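4-phosphoerythronate dehydrogenase (Lactobacillus jensenii, PDB 4PRK) probably reduces pyruvate to D-lactate with NADH, as a D-lactate dehydrogenase of the D-isomer specific 2-hydroxyacid dehydrogenase family. Local coordinates at residues A107-A110 and V111-M115. Residues are numbered along the deposited sequence; the frame is centred on the assembly and turned at random.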
loop_
_atom_site.group_PDB
_atom_site.type_symbol
_atom_site.label_atom_id
_atom_site.label_comp_id
_atom_site.label_asym_id
_atom_site.label_seq_id
_atom_site.Cartn_x
_atom_site.Cartn_y
_atom_site.Cartn_z
ATOM N N ALA A 107 -14.952 6.490 -4.288
ATOM C CA ALA A 107 -13.824 6.902 -3.497
ATOM C C ALA A 107 -12.754 7.514 -4.392
ATOM O O ALA A 107 -12.129 8.508 -4.059
ATOM C CB ALA A 107 -13.268 5.718 -2.774
ATOM N N GLU A 108 -12.610 6.967 -5.587
ATOM C CA GLU A 108 -11.563 7.425 -6.506
ATOM C C GLU A 108 -11.883 8.794 -7.079
ATOM O O GLU A 108 -10.986 9.613 -7.380
ATOM C CB GLU A 108 -11.311 6.374 -7.608
ATOM C CG GLU A 108 -10.524 5.172 -7.116
ATOM C CD GLU A 108 -10.242 4.091 -8.159
ATOM O OE1 GLU A 108 -10.388 4.339 -9.388
ATOM O OE2 GLU A 108 -9.793 2.994 -7.753
ATOM N N MET A 109 -13.155 9.079 -7.208
ATOM C CA MET A 109 -13.577 10.405 -7.703
ATOM C C MET A 109 -13.226 11.429 -6.581
ATOM O O MET A 109 -12.624 12.478 -6.818
ATOM C CB MET A 109 -15.081 10.429 -8.071
ATOM C CG MET A 109 -15.598 11.800 -8.474
ATOM S SD MET A 109 -14.828 12.413 -9.998
ATOM C CE MET A 109 -16.284 12.521 -11.017
ATOM N N ALA A 110 -13.548 11.078 -5.353
ATOM C CA ALA A 110 -13.210 11.933 -4.243
ATOM C C ALA A 110 -11.709 12.210 -4.173
ATOM O O ALA A 110 -11.291 13.338 -4.034
ATOM C CB ALA A 110 -13.675 11.275 -2.988
ATOM N N VAL A 111 -10.893 11.162 -4.254
ATOM C CA VAL A 111 -9.448 11.311 -4.155
ATOM C C VAL A 111 -8.942 12.162 -5.314
ATOM O O VAL A 111 -8.126 13.076 -5.117
ATOM C CB VAL A 111 -8.748 9.951 -4.220
ATOM C CG1 VAL A 111 -7.259 10.063 -4.523
ATOM C CG2 VAL A 111 -8.984 9.194 -2.965
ATOM N N THR A 112 -9.378 11.803 -6.523
ATOM C CA THR A 112 -8.972 12.517 -7.726
ATOM C C THR A 112 -9.251 14.003 -7.590
ATOM O O THR A 112 -8.378 14.864 -7.874
ATOM C CB THR A 112 -9.774 11.983 -8.940
ATOM O OG1 THR A 112 -9.339 10.681 -9.246
ATOM C CG2 THR A 112 -9.594 12.799 -10.131
ATOM N N GLN A 113 -10.471 14.333 -7.175
ATOM C CA GLN A 113 -10.827 15.757 -7.019
ATOM C C GLN A 113 -9.991 16.435 -5.944
ATOM O O GLN A 113 -9.452 17.528 -6.180
ATOM C CB GLN A 113 -12.299 15.919 -6.680
ATOM C CG GLN A 113 -13.175 15.721 -7.885
ATOM C CD GLN A 113 -14.646 16.124 -7.663
ATOM O OE1 GLN A 113 -14.958 16.997 -6.865
ATOM N NE2 GLN A 113 -15.554 15.482 -8.410
ATOM N N ALA A 114 -9.806 15.762 -4.807
ATOM C CA ALA A 114 -8.929 16.295 -3.763
ATOM C C ALA A 114 -7.492 16.552 -4.239
ATOM O O ALA A 114 -6.907 17.575 -3.867
ATOM C CB ALA A 114 -8.886 15.421 -2.524
ATOM N N MET A 115 -6.939 15.641 -5.051
ATOM C CA MET A 115 -5.561 15.788 -5.461
ATOM C C MET A 115 -5.452 16.933 -6.451
ATOM O O MET A 115 -4.576 17.766 -6.327
ATOM C CB MET A 115 -4.978 14.527 -6.092
ATOM C CG MET A 115 -5.427 13.275 -5.413
ATOM S SD MET A 115 -4.165 12.046 -5.466
ATOM C CE MET A 115 -3.254 13.039 -4.211
#
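Thr-112 turns its hydroxyl back onto Glu-108 one helical turn earlier, within a buried part of helix 103-118 that packs against helix 155-167 and strand 229-232 of the Rossmann-type NAD-binding domain. With OG1 anti to its own carbonyl carbon (chi1 -70°), the hydroxyl sits beside the backbone N and donates to Glu-108 O at 2.7 Å. Thr-112 N makes the regular helical bond to the same oxygen at 2.8 Å, and the two donors come in from opposite faces of the carbonyl plane, so one oxygen is gripped twice. An alanine here, without the hydroxyl and the methyl, would probably leave Glu-108 O with only the backbone donor of the pair and thin the packing on Met-115 of the second subunit. The carboxylate of Glu-108 is held by partners beyond this turn: OE2 forms a salt bridge with Arg-104, while OE1 accepts from Ile-144 N of the second subunit. Val-111 sets CG2 against Ala-107 O at 3.4 Å, and its side chain also meets Ile-164. Further round the helix, Met-109 and Gln-113 cross at a slant. The methionine chain leaves with CG anti to the backbone N (chi1 175°), then bends, which brings its sulfur to the extended glutamine; Gln-113 NE2 also has a weak hydrogen bond to Thr-293. Toward the thioether the amide N-H makes another weak bond, Gln-113 NE2 to Met-109 SD, 3.5 Å long.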